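Local coordinates for hypothetical protein PA2201 (Pseudomonas aeruginosa, PDB 2FEF) that is of unknown function but probably acts as an immunity protein that neutralises a PoNe-type DNase toxin, at residues L6-R11 with W111-R116; A221-L226 with D271-A276; E259-G264 with H279-L284. All coordinates share one frame; numbering follows the deposited sequence.

Contact 1: residues L6-R11 with W111-R116; sequences LTLDNR and WLDYSR. With EDO (1,2-ethanediol), chain D.
Asp113, on helix 97-127, reaches into the N-terminal loop that precedes helix 12-20 and receives three hydrogen bonds from it. Followed outward, its CB lies 3.9 Å from Leu8 CD2, so the stem of the side chain is met by a leucine methyl. CG stands beside the backbone N (chi1 -65°), which turns the carboxylate to the loop backbone and leaves CG 3.4 Å from Asp9 N. There OD1 takes the Asp9 N-H at 2.8 Å through its syn lone pair. OD2 takes two donors: the Asn10 backbone N at 2.8 Å on the syn side, and Asn10 ND2 at 2.9 Å on the anti side, with Asp113 OD2 in the amide plane of Asn10. Amide and carboxylate planes are turned 67° apart. The Asn10 amide has further partners, since its OD1 meets Tyr58 OH and Leu12 N, and ND2 also donates to O1 of an ethanediol probably left from crystallisation.

Arg116, extended from CG to NE, crosses Asp9 at about a right angle. Its guanidinium has Leu112 CG over one face, and NH1 forms weak salt bridges with Asp9 OD2 at 3.3 Å and Asp113 OD1 at 3.4 Å, a three-residue network. NE of Arg116 pairs with Glu171 of helix 165-172.

Two consecutive backbone N-H groups and one side-chain amide thus converge on a single buried carboxylate; these donors and the Arg116 charge would favour its ionised form and fix its rotation, pinning the start of the chain to a long helix.

Contact 2: residues A221-L226 with D271-A276; sequences ALAPYL and DGVLRA
Leu274 carries the contact, pushing its CD2 methyl against the first turn of helix 223-234. That methyl sits 3.6 Å from Ala223 N and 3.9 Å from Ala223 CB, so it packs on backbone as much as on side chain. Its CG lies beside its own backbone N (chi1 -51°), which brings the CD2 branch over to the other segment although the CB bond does not aim there. Leu226 answers from one turn further along: its CD1 comes 3.9 Å from Leu274 CB, and the two leucines cross at about a right angle. Leu222 touches CD2 more loosely, through its CB at 4.3 Å.

Geometrically this is apolar packing of a helix start against the short, weakly bonded helix 272-275, within the all-helical C-terminal region that matches the PoNi family. Val260 of helix 258-267 touches Leu222, Leu226 and Leu274, and so backs this tight side with a third helix.

Toward solvent the packing thins. Val273, an exposed residue, meets the partly exposed Ala223 through a single pair of carbons, CG2 to CB at 4.3 Å. Separately, and away from the contact, Arg275 grips the buried Asp271 side-on, NE to OD1 at 3.0 Å and NH2 to OD2 at 3.2 Å; Asp271 OD2 also bonds Tyr280 OH, and Arg275 NH2 Asp286.

Contact 3: residues E259-G264 with H279-L284; sequences EVSALG and HYLGDL
The N-terminal end of helix 282-292 is seated on helix 258-267 by Ser261, whose hydroxyl oxygen accepts the backbone N-H of Leu281, the residue just before the helix. The bond is nearly straight, 170° at the hydrogen, with Leu281 N 2.9 Å from Ser261 OG. With OG placed beside the backbone N of Ser261 (chi1 -46°), the same hydroxyl also bonds to Ala257 O one turn back, and so joins the helix's own start to the incoming loop. Leu281 CB follows the backbone to within 3.7 Å of Ser261 OG.

Both segments lie within the all-helical region matching the PoNi family, and every residue in touch here is buried. Tyr280 lies along the helix surface: its CE1 is 3.6 Å from Ser261 CA, while Val260 CG1 approaches the ring edge near its plane, 3.9 Å from CE1. With CG anti to the backbone N (chi1 -172°), the ring runs on toward Gly264, whose CA comes 4.2 Å from Tyr280 OH.

A water donates to both Val260 O, at 2.8 Å, and Tyr280 OH, at 2.9 Å, bridging a helix carbonyl to the phenol. The hydroxyl also bonds Asp271 OD2, while Val285 of helix 282-292 touches both Tyr280 and Ser261.

How the contacts relate
From the N terminus, contact 1 closes first, bringing residues 6-11 back onto helix 97-127 across 99 largely helical residues of the N-terminal region. Contacts 2 and 3 follow in the C-terminal region, on the other side of the chain's centre; contact 1 lies in series with both, its centre about 37 Å from contact 2's and 28 Å from contact 3's. Contact 2 closes a loop of 44 residues and contact 3 one of 14. These cross, since their segments alternate, so the two chain loops overlap in sequence. Their centres are about 10 Å apart; Tyr225-Glu259 probably joins helices 223-234 and 258-267, and Asp271-Tyr280 the turns leading into helices 272-275 and 282-292.

Contact 1: residues L6-R11 with W111-R116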
ATOM      1  N   LEU B   6      -2.602 -17.744 -21.756  1.00 43.47           N
ATOM      2  CA  LEU B   6      -1.804 -16.731 -22.473  1.00 43.01           C
ATOM      3  C   LEU B   6      -0.364 -16.844 -21.968  1.00 42.61           C
ATOM      4  O   LEU B   6      -0.146 -17.164 -20.783  1.00 43.28           O
ATOM      5  CB  LEU B   6      -2.331 -15.305 -22.176  1.00 43.97           C
ATOM      6  CG  LEU B   6      -3.766 -14.923 -22.562  1.00 44.01           C
ATOM      7  N   THR B   7       0.606 -16.552 -22.835  1.00 40.61           N
ATOM      8  CA  THR B   7       2.011 -16.465 -22.409  1.00 39.06           C
ATOM      9  C   THR B   7       2.280 -15.173 -21.663  1.00 36.89           C
ATOM     10  O   THR B   7       2.029 -14.080 -22.193  1.00 37.74           O
ATOM     11  CB  THR B   7       2.996 -16.568 -23.618  1.00 39.44           C
ATOM     12  OG1 THR B   7       2.903 -17.868 -24.200  1.00 41.39           O
ATOM     13  CG2 THR B   7       4.409 -16.384 -23.162  1.00 39.77           C
ATOM     14  N   LEU B   8       2.841 -15.271 -20.461  1.00 33.82           N
ATOM     15  CA  LEU B   8       3.215 -14.058 -19.725  1.00 32.24           C
ATOM     16  C   LEU B   8       4.716 -14.026 -19.575  1.00 31.35           C
ATOM     17  O   LEU B   8       5.313 -15.011 -19.139  1.00 30.43           O
ATOM     18  CB  LEU B   8       2.551 -13.997 -18.355  1.00 31.79           C
ATOM     19  CG  LEU B   8       1.008 -14.065 -18.350  1.00 31.48           C
ATOM     20  CD1 LEU B   8       0.563 -14.147 -16.924  1.00 29.99           C
ATOM     21  CD2 LEU B   8       0.402 -12.846 -19.022  1.00 31.55           C
ATOM     22  N   ASP B   9       5.305 -12.903 -19.956  1.00 30.21           N
ATOM     23  CA  ASP B   9       6.758 -12.791 -19.995  1.00 30.15           C
ATOM     24  C   ASP B   9       7.443 -12.286 -18.746  1.00 29.09           C
ATOM     25  O   ASP B   9       8.659 -12.503 -18.586  1.00 27.90           O
ATOM     26  CB  ASP B   9       7.192 -11.986 -21.225  1.00 31.70           C
ATOM     27  CG  ASP B   9       6.953 -12.767 -22.525  1.00 32.55           C
ATOM     28  OD1 ASP B   9       6.882 -14.003 -22.463  1.00 39.23           O
ATOM     29  OD2 ASP B   9       6.800 -12.150 -23.592  1.00 39.76           O
ATOM     30  N   ASN B  10       6.714 -11.615 -17.855  1.00 27.75           N
ATOM     31  CA  ASN B  10       7.407 -11.007 -16.705  1.00 27.83           C
ATOM     32  C   ASN B  10       7.973 -12.075 -15.762  1.00 27.65           C
ATOM     33  O   ASN B  10       7.427 -13.176 -15.676  1.00 26.94           O
ATOM     34  CB  ASN B  10       6.457 -10.099 -15.925  1.00 27.05           C
ATOM     35  CG  ASN B  10       5.665 -10.860 -14.861  1.00 25.24           C
ATOM     36  OD1 ASN B  10       6.115 -11.026 -13.728  1.00 24.64           O
ATOM     37  ND2 ASN B  10       4.496 -11.290 -15.217  1.00 24.21           N
ATOM     38  N   ARG B  11       9.059 -11.737 -15.067  1.00 28.23           N
ATOM     39  CA  ARG B  11       9.580 -12.562 -13.979  1.00 28.09           C
ATOM     40  C   ARG B  11       9.791 -11.661 -12.763  1.00 27.53           C
ATOM     41  O   ARG B  11      10.908 -11.499 -12.225  1.00 26.26           O
ATOM     42  CB  ARG B  11      10.872 -13.279 -14.405  1.00 29.77           C
ATOM     43  CG  ARG B  11      10.706 -14.301 -15.567  1.00 31.57           C
ATOM     44  CD  ARG B  11       9.689 -15.441 -15.262  1.00 36.39           C
ATOM     45  NE  ARG B  11       9.555 -16.396 -16.394  1.00 37.11           N
ATOM     46  CZ  ARG B  11       8.565 -16.379 -17.293  1.00 39.36           C
ATOM     47  NH1 ARG B  11       7.567 -15.476 -17.209  1.00 35.19           N
ATOM     48  NH2 ARG B  11       8.564 -17.277 -18.283  1.00 39.56           N
ATOM     49  N   TRP B 111       4.176  -4.246 -18.821  1.00 24.68           N
ATOM     50  CA  TRP B 111       3.279  -3.546 -19.754  1.00 24.95           C
ATOM     51  C   TRP B 111       2.658  -4.478 -20.827  1.00 26.37           C
ATOM     52  O   TRP B 111       1.450  -4.412 -21.100  1.00 25.68           O
ATOM     53  CB  TRP B 111       4.002  -2.364 -20.410  1.00 25.88           C
ATOM     54  CG  TRP B 111       4.026  -1.122 -19.549  1.00 23.32           C
ATOM     55  CD1 TRP B 111       5.078  -0.671 -18.768  1.00 26.35           C
ATOM     56  CD2 TRP B 111       2.952  -0.199 -19.351  1.00 25.68           C
ATOM     57  NE1 TRP B 111       4.716   0.497 -18.135  1.00 26.36           N
ATOM     58  CE2 TRP B 111       3.409   0.788 -18.443  1.00 26.97           C
ATOM     59  CE3 TRP B 111       1.621  -0.130 -19.820  1.00 24.43           C
ATOM     60  CZ2 TRP B 111       2.599   1.874 -18.040  1.00 27.33           C
ATOM     61  CZ3 TRP B 111       0.823   0.944 -19.428  1.00 26.94           C
ATOM     62  CH2 TRP B 111       1.317   1.925 -18.525  1.00 26.35           C
ATOM     63  N   LEU B 112       3.497  -5.335 -21.408  1.00 26.41           N
ATOM     64  CA  LEU B 112       3.077  -6.329 -22.391  1.00 26.97           C
ATOM     65  C   LEU B 112       2.089  -7.329 -21.778  1.00 26.61           C
ATOM     66  O   LEU B 112       1.026  -7.566 -22.359  1.00 26.80           O
ATOM     67  CB  LEU B 112       4.304  -7.086 -22.890  1.00 26.46           C
ATOM     68  CG  LEU B 112       4.068  -8.097 -23.996  1.00 30.53           C
ATOM     69  CD1 LEU B 112       3.432  -7.391 -25.196  1.00 30.77           C
ATOM     70  CD2 LEU B 112       5.395  -8.743 -24.353  1.00 31.76           C
ATOM     71  N   ASP B 113       2.436  -7.901 -20.614  1.00 26.17           N
ATOM     72  CA  ASP B 113       1.498  -8.806 -19.879  1.00 25.98           C
ATOM     73  C   ASP B 113       0.185  -8.138 -19.539  1.00 26.13           C
ATOM     74  O   ASP B 113      -0.894  -8.737 -19.707  1.00 25.92           O
ATOM     75  CB  ASP B 113       2.143  -9.395 -18.607  1.00 26.23           C
ATOM     76  CG  ASP B 113       3.356 -10.336 -18.929  1.00 26.31           C
ATOM     77  OD1 ASP B 113       3.540 -10.779 -20.086  1.00 24.87           O
ATOM     78  OD2 ASP B 113       4.109 -10.650 -18.012  1.00 26.23           O
ATOM     79  N   TYR B 114       0.255  -6.905 -19.032  1.00 25.74           N
ATOM     80  CA  TYR B 114      -0.967  -6.141 -18.819  1.00 25.09           C
ATOM     81  C   TYR B 114      -1.829  -6.097 -20.077  1.00 24.24           C
ATOM     82  O   TYR B 114      -3.027  -6.389 -20.021  1.00 23.50           O
ATOM     83  CB  TYR B 114      -0.639  -4.721 -18.310  1.00 24.59           C
ATOM     84  CG  TYR B 114      -1.735  -3.672 -18.471  1.00 25.35           C
ATOM     85  CD1 TYR B 114      -3.033  -3.891 -18.010  1.00 24.92           C
ATOM     86  CD2 TYR B 114      -1.440  -2.416 -19.044  1.00 26.36           C
ATOM     87  CE1 TYR B 114      -4.027  -2.917 -18.170  1.00 28.09           C
ATOM     88  CE2 TYR B 114      -2.422  -1.441 -19.180  1.00 27.11           C
ATOM     89  CZ  TYR B 114      -3.701  -1.690 -18.752  1.00 28.24           C
ATOM     90  OH  TYR B 114      -4.700  -0.731 -18.863  1.00 31.76           O
ATOM     91  N   SER B 115      -1.240  -5.701 -21.201  1.00 24.93           N
ATOM     92  CA  SER B 115      -2.029  -5.567 -22.432  1.00 25.30           C
ATOM     93  C   SER B 115      -2.669  -6.910 -22.843  1.00 24.67           C
ATOM     94  O   SER B 115      -3.784  -6.957 -23.376  1.00 24.75           O
ATOM     95  CB  SER B 115      -1.135  -5.035 -23.566  1.00 26.44           C
ATOM     96  OG  SER B 115      -0.275  -6.059 -24.112  1.00 28.08           O
ATOM     97  N   ARG B 116      -1.954  -8.007 -22.616  1.00 24.81           N
ATOM     98  CA  ARG B 116      -2.488  -9.338 -22.998  1.00 24.99           C
ATOM     99  C   ARG B 116      -3.650  -9.757 -22.118  1.00 23.92           C
ATOM    100  O   ARG B 116      -4.645 -10.332 -22.601  1.00 23.51           O
ATOM    101  CB  ARG B 116      -1.394 -10.391 -22.939  1.00 25.63           C
ATOM    102  CG  ARG B 116      -0.340 -10.193 -24.033  1.00 29.16           C
ATOM    103  CD  ARG B 116       0.882 -10.986 -23.670  1.00 33.80           C
ATOM    104  NE  ARG B 116       1.851 -11.004 -24.754  1.00 37.78           N
ATOM    105  CZ  ARG B 116       3.133 -11.315 -24.586  1.00 40.94           C
ATOM    106  NH1 ARG B 116       3.601 -11.587 -23.364  1.00 42.06           N
ATOM    107  NH2 ARG B 116       3.955 -11.314 -25.632  1.00 42.66           N
TER
HETATM  108  C1  EDO D 601       2.406 -14.116 -13.215  1.00 35.08           C
HETATM  109  O1  EDO D 601       3.494 -13.728 -14.069  1.00 32.74           O
HETATM  110  C2  EDO D 601       2.831 -15.199 -12.222  1.00 38.09           C
HETATM  111  O2  EDO D 601       3.611 -16.191 -12.915  1.00 45.05           O

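Contact 2: residues A221-L226 with D271-A276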
ATOM      1  N   ALA B 221      20.813  20.791 -33.852  1.00 29.68           N
ATOM      2  CA  ALA B 221      19.419  20.902 -34.188  1.00 29.77           C
ATOM      3  C   ALA B 221      18.508  20.724 -32.961  1.00 30.00           C
ATOM      4  O   ALA B 221      17.369  21.201 -32.962  1.00 30.05           O
ATOM      5  CB  ALA B 221      19.062  19.859 -35.283  1.00 30.54           C
ATOM      6  N   LEU B 222      19.022  20.066 -31.917  1.00 28.84           N
ATOM      7  CA  LEU B 222      18.241  19.769 -30.711  1.00 29.55           C
ATOM      8  C   LEU B 222      18.684  20.562 -29.490  1.00 29.44           C
ATOM      9  O   LEU B 222      18.060  20.471 -28.426  1.00 28.46           O
ATOM     10  CB  LEU B 222      18.270  18.265 -30.417  1.00 28.71           C
ATOM     11  CG  LEU B 222      17.471  17.441 -31.438  1.00 30.74           C
ATOM     12  CD1 LEU B 222      17.635  15.917 -31.220  1.00 33.78           C
ATOM     13  CD2 LEU B 222      15.961  17.796 -31.456  1.00 31.11           C
ATOM     14  N   ALA B 223      19.751  21.349 -29.640  1.00 28.88           N
ATOM     15  CA  ALA B 223      20.230  22.138 -28.508  1.00 29.94           C
ATOM     16  C   ALA B 223      19.213  23.214 -28.030  1.00 30.67           C
ATOM     17  O   ALA B 223      18.956  23.307 -26.828  1.00 30.83           O
ATOM     18  CB  ALA B 223      21.638  22.720 -28.766  1.00 30.80           C
ATOM     19  N   PRO B 224      18.613  24.009 -28.952  1.00 30.86           N
ATOM     20  CA  PRO B 224      17.545  24.932 -28.527  1.00 30.66           C
ATOM     21  C   PRO B 224      16.350  24.236 -27.854  1.00 30.05           C
ATOM     22  O   PRO B 224      15.810  24.768 -26.880  1.00 29.41           O
ATOM     23  CB  PRO B 224      17.124  25.609 -29.844  1.00 30.81           C
ATOM     24  CG  PRO B 224      18.411  25.619 -30.657  1.00 31.76           C
ATOM     25  CD  PRO B 224      18.926  24.204 -30.384  1.00 32.02           C
ATOM     26  N   TYR B 225      15.980  23.059 -28.346  1.00 29.39           N
ATOM     27  CA  TYR B 225      14.938  22.232 -27.728  1.00 29.43           C
ATOM     28  C   TYR B 225      15.258  21.870 -26.277  1.00 29.59           C
ATOM     29  O   TYR B 225      14.398  22.030 -25.399  1.00 29.38           O
ATOM     30  CB  TYR B 225      14.665  20.973 -28.572  1.00 28.08           C
ATOM     31  CG  TYR B 225      13.591  20.055 -27.993  1.00 27.42           C
ATOM     32  CD1 TYR B 225      12.247  20.308 -28.215  1.00 23.98           C
ATOM     33  CD2 TYR B 225      13.948  18.909 -27.227  1.00 25.51           C
ATOM     34  CE1 TYR B 225      11.262  19.447 -27.691  1.00 25.31           C
ATOM     35  CE2 TYR B 225      12.973  18.043 -26.708  1.00 25.62           C
ATOM     36  CZ  TYR B 225      11.629  18.326 -26.950  1.00 25.64           C
ATOM     37  OH  TYR B 225      10.656  17.481 -26.417  1.00 25.47           O
ATOM     38  N   LEU B 226      16.480  21.384 -26.016  1.00 29.46           N
ATOM     39  CA  LEU B 226      16.888  21.082 -24.646  1.00 30.02           C
ATOM     40  C   LEU B 226      16.896  22.318 -23.740  1.00 31.03           C
ATOM     41  O   LEU B 226      16.531  22.224 -22.568  1.00 32.36           O
ATOM     42  CB  LEU B 226      18.290  20.444 -24.599  1.00 30.12           C
ATOM     43  CG  LEU B 226      18.424  18.962 -24.912  1.00 29.16           C
ATOM     44  CD1 LEU B 226      19.866  18.521 -24.828  1.00 28.47           C
ATOM     45  CD2 LEU B 226      17.552  18.151 -23.926  1.00 29.48           C
ATOM     46  N   ASP B 271      27.315  14.131 -30.149  1.00 26.94           N
ATOM     47  CA  ASP B 271      26.303  14.763 -29.308  1.00 26.83           C
ATOM     48  C   ASP B 271      26.932  15.694 -28.286  1.00 26.45           C
ATOM     49  O   ASP B 271      26.291  16.076 -27.330  1.00 25.02           O
ATOM     50  CB  ASP B 271      25.416  13.710 -28.623  1.00 26.71           C
ATOM     51  CG  ASP B 271      26.186  12.851 -27.634  1.00 27.16           C
ATOM     52  OD1 ASP B 271      27.427  13.085 -27.461  1.00 25.37           O
ATOM     53  OD2 ASP B 271      25.549  12.006 -26.989  1.00 27.34           O
ATOM     54  N   GLY B 272      28.195  16.083 -28.504  1.00 26.49           N
ATOM     55  CA  GLY B 272      28.901  16.869 -27.506  1.00 27.30           C
ATOM     56  C   GLY B 272      28.167  18.129 -27.049  1.00 27.45           C
ATOM     57  O   GLY B 272      28.125  18.434 -25.852  1.00 27.91           O
ATOM     58  N   VAL B 273      27.587  18.866 -27.984  1.00 27.52           N
ATOM     59  CA  VAL B 273      26.853  20.087 -27.640  1.00 28.72           C
ATOM     60  C   VAL B 273      25.698  19.805 -26.649  1.00 28.99           C
ATOM     61  O   VAL B 273      25.404  20.621 -25.757  1.00 29.32           O
ATOM     62  CB  VAL B 273      26.367  20.848 -28.910  1.00 29.50           C
ATOM     63  CG1 VAL B 273      25.294  20.091 -29.686  1.00 29.07           C
ATOM     64  CG2 VAL B 273      25.930  22.278 -28.557  1.00 33.11           C
ATOM     65  N   LEU B 274      25.119  18.617 -26.754  1.00 27.07           N
ATOM     66  CA  LEU B 274      23.974  18.293 -25.906  1.00 26.89           C
ATOM     67  C   LEU B 274      24.357  17.845 -24.488  1.00 26.69           C
ATOM     68  O   LEU B 274      23.537  17.890 -23.561  1.00 25.45           O
ATOM     69  CB  LEU B 274      23.111  17.237 -26.591  1.00 26.95           C
ATOM     70  CG  LEU B 274      22.720  17.532 -28.042  1.00 26.32           C
ATOM     71  CD1 LEU B 274      21.920  16.362 -28.536  1.00 28.02           C
ATOM     72  CD2 LEU B 274      21.936  18.852 -28.158  1.00 27.39           C
ATOM     73  N   ARG B 275      25.600  17.406 -24.313  1.00 27.17           N
ATOM     74  CA  ARG B 275      26.052  16.905 -23.001  1.00 28.05           C
ATOM     75  C   ARG B 275      26.170  17.997 -21.945  1.00 28.66           C
ATOM     76  O   ARG B 275      26.230  17.703 -20.742  1.00 30.14           O
ATOM     77  CB  ARG B 275      27.382  16.152 -23.153  1.00 28.87           C
ATOM     78  CG  ARG B 275      27.154  14.930 -23.990  1.00 29.28           C
ATOM     79  CD  ARG B 275      28.113  13.834 -23.717  1.00 31.89           C
ATOM     80  NE  ARG B 275      27.722  12.699 -24.527  1.00 27.96           N
ATOM     81  CZ  ARG B 275      27.947  11.431 -24.219  1.00 30.84           C
ATOM     82  NH1 ARG B 275      28.567  11.120 -23.087  1.00 27.98           N
ATOM     83  NH2 ARG B 275      27.510  10.473 -25.046  1.00 28.41           N
ATOM     84  N   ALA B 276      26.219  19.248 -22.381  1.00 28.17           N
ATOM     85  CA  ALA B 276      26.161  20.390 -21.459  1.00 28.38           C
ATOM     86  C   ALA B 276      24.852  20.404 -20.683  1.00 28.34           C
ATOM     87  O   ALA B 276      24.792  20.987 -19.588  1.00 29.42           O
ATOM     88  CB  ALA B 276      26.339  21.687 -22.221  1.00 29.71           C
TER

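Contact 3: residues E259-G264 with H279-L284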
ATOM      1  N   GLU B 259      13.856  11.544 -25.044  1.00 25.55           N
ATOM      2  CA  GLU B 259      13.687  11.564 -26.489  1.00 24.95           C
ATOM      3  C   GLU B 259      14.977  12.024 -27.211  1.00 25.48           C
ATOM      4  O   GLU B 259      15.428  11.362 -28.141  1.00 25.01           O
ATOM      5  CB  GLU B 259      12.452  12.370 -26.927  1.00 25.13           C
ATOM      6  CG  GLU B 259      12.472  13.926 -26.919  1.00 24.90           C
ATOM      7  CD  GLU B 259      12.587  14.563 -25.555  1.00 27.11           C
ATOM      8  OE1 GLU B 259      13.576  14.265 -24.845  1.00 31.82           O
ATOM      9  OE2 GLU B 259      11.774  15.449 -25.213  1.00 27.66           O
ATOM     10  N   VAL B 260      15.543  13.134 -26.766  1.00 24.94           N
ATOM     11  CA  VAL B 260      16.801  13.666 -27.359  1.00 24.56           C
ATOM     12  C   VAL B 260      17.944  12.650 -27.178  1.00 25.25           C
ATOM     13  O   VAL B 260      18.723  12.383 -28.110  1.00 24.86           O
ATOM     14  CB  VAL B 260      17.193  15.036 -26.750  1.00 25.18           C
ATOM     15  CG1 VAL B 260      18.473  15.619 -27.418  1.00 23.33           C
ATOM     16  CG2 VAL B 260      16.054  16.026 -26.881  1.00 24.11           C
ATOM     17  N   SER B 261      18.056  12.101 -25.974  1.00 24.18           N
ATOM     18  CA  SER B 261      19.111  11.111 -25.710  1.00 24.70           C
ATOM     19  C   SER B 261      18.943   9.877 -26.610  1.00 24.62           C
ATOM     20  O   SER B 261      19.928   9.424 -27.210  1.00 25.07           O
ATOM     21  CB  SER B 261      19.153  10.732 -24.221  1.00 24.24           C
ATOM     22  OG  SER B 261      19.098  11.929 -23.417  1.00 24.75           O
ATOM     23  N   ALA B 262      17.706   9.365 -26.746  1.00 24.41           N
ATOM     24  CA  ALA B 262      17.474   8.192 -27.608  1.00 23.40           C
ATOM     25  C   ALA B 262      17.745   8.531 -29.073  1.00 23.37           C
ATOM     26  O   ALA B 262      18.303   7.726 -29.822  1.00 22.22           O
ATOM     27  CB  ALA B 262      16.060   7.640 -27.399  1.00 23.57           C
ATOM     28  N   LEU B 263      17.395   9.744 -29.494  1.00 23.97           N
ATOM     29  CA  LEU B 263      17.711  10.157 -30.877  1.00 25.26           C
ATOM     30  C   LEU B 263      19.218  10.148 -31.149  1.00 25.44           C
ATOM     31  O   LEU B 263      19.646   9.812 -32.253  1.00 26.16           O
ATOM     32  CB  LEU B 263      17.074  11.535 -31.216  1.00 25.82           C
ATOM     33  CG  LEU B 263      15.543  11.540 -31.328  1.00 26.82           C
ATOM     34  CD1 LEU B 263      14.943  12.970 -31.244  1.00 28.44           C
ATOM     35  CD2 LEU B 263      15.069  10.811 -32.592  1.00 25.68           C
ATOM     36  N   GLY B 264      20.027  10.477 -30.144  1.00 26.38           N
ATOM     37  CA  GLY B 264      21.482  10.390 -30.269  1.00 26.46           C
ATOM     38  C   GLY B 264      21.995   8.973 -30.556  1.00 26.74           C
ATOM     39  O   GLY B 264      22.909   8.779 -31.362  1.00 27.14           O
ATOM     40  N   HIS B 279      19.826  17.675 -18.417  1.00 24.29           N
ATOM     41  CA  HIS B 279      18.670  16.818 -18.733  1.00 24.14           C
ATOM     42  C   HIS B 279      19.000  15.724 -19.755  1.00 23.92           C
ATOM     43  O   HIS B 279      18.165  14.877 -20.041  1.00 24.24           O
ATOM     44  CB  HIS B 279      17.499  17.683 -19.219  1.00 23.79           C
ATOM     45  CG  HIS B 279      17.128  18.782 -18.256  1.00 23.23           C
ATOM     46  ND1 HIS B 279      16.220  18.608 -17.226  1.00 22.98           N
ATOM     47  CD2 HIS B 279      17.589  20.048 -18.137  1.00 24.63           C
ATOM     48  CE1 HIS B 279      16.128  19.731 -16.533  1.00 23.36           C
ATOM     49  NE2 HIS B 279      16.934  20.621 -17.073  1.00 21.95           N
ATOM     50  N   TYR B 280      20.212  15.740 -20.307  1.00 23.62           N
ATOM     51  CA  TYR B 280      20.616  14.792 -21.340  1.00 24.42           C
ATOM     52  C   TYR B 280      21.279  13.570 -20.697  1.00 24.35           C
ATOM     53  O   TYR B 280      22.130  13.693 -19.799  1.00 25.30           O
ATOM     54  CB  TYR B 280      21.641  15.485 -22.299  1.00 23.77           C
ATOM     55  CG  TYR B 280      22.007  14.674 -23.524  1.00 23.37           C
ATOM     56  CD1 TYR B 280      21.117  14.547 -24.593  1.00 23.49           C
ATOM     57  CD2 TYR B 280      23.260  14.046 -23.626  1.00 23.98           C
ATOM     58  CE1 TYR B 280      21.443  13.797 -25.711  1.00 23.99           C
ATOM     59  CE2 TYR B 280      23.606  13.305 -24.750  1.00 24.88           C
ATOM     60  CZ  TYR B 280      22.690  13.192 -25.803  1.00 22.00           C
ATOM     61  OH  TYR B 280      23.029  12.447 -26.917  1.00 24.50           O
ATOM     62  N   LEU B 281      20.982  12.388 -21.203  1.00 24.18           N
ATOM     63  CA  LEU B 281      21.531  11.165 -20.591  1.00 23.89           C
ATOM     64  C   LEU B 281      22.732  10.635 -21.367  1.00 24.63           C
ATOM     65  O   LEU B 281      22.713   9.502 -21.881  1.00 23.58           O
ATOM     66  CB  LEU B 281      20.407  10.102 -20.509  1.00 23.35           C
ATOM     67  CG  LEU B 281      19.313  10.502 -19.504  1.00 25.38           C
ATOM     68  CD1 LEU B 281      17.991   9.756 -19.838  1.00 25.45           C
ATOM     69  CD2 LEU B 281      19.793  10.196 -18.093  1.00 29.53           C
ATOM     70  N   GLY B 282      23.793  11.443 -21.415  1.00 24.38           N
ATOM     71  CA  GLY B 282      25.018  11.073 -22.132  1.00 25.33           C
ATOM     72  C   GLY B 282      25.595   9.727 -21.739  1.00 24.98           C
ATOM     73  O   GLY B 282      26.049   8.990 -22.604  1.00 24.61           O
ATOM     74  N   ASP B 283      25.564   9.383 -20.446  1.00 24.84           N
ATOM     75  CA  ASP B 283      26.176   8.103 -20.008  1.00 25.66           C
ATOM     76  C   ASP B 283      25.417   6.904 -20.549  1.00 24.50           C
ATOM     77  O   ASP B 283      25.984   5.824 -20.749  1.00 22.89           O
ATOM     78  CB  ASP B 283      26.351   8.006 -18.471  1.00 26.41           C
ATOM     79  CG  ASP B 283      25.061   7.604 -17.745  1.00 29.17           C
ATOM     80  OD1 ASP B 283      24.167   8.469 -17.580  1.00 33.18           O
ATOM     81  OD2 ASP B 283      24.956   6.422 -17.323  1.00 30.44           O
ATOM     82  N   LEU B 284      24.115   7.097 -20.789  1.00 23.88           N
ATOM     83  CA  LEU B 284      23.312   6.033 -21.356  1.00 24.48           C
ATOM     84  C   LEU B 284      23.451   5.951 -22.857  1.00 24.37           C
ATOM     85  O   LEU B 284      23.434   4.841 -23.419  1.00 24.26           O
ATOM     86  CB  LEU B 284      21.829   6.158 -20.951  1.00 23.49           C
ATOM     87  CG  LEU B 284      21.594   6.003 -19.447  1.00 25.38           C
ATOM     88  CD1 LEU B 284      20.084   6.000 -19.129  1.00 23.80           C
ATOM     89  CD2 LEU B 284      22.237   4.669 -18.940  1.00 26.70           C
TER
HETATM   90  O   HOH W   1      21.235  13.200 -29.014  1.00 44.52           O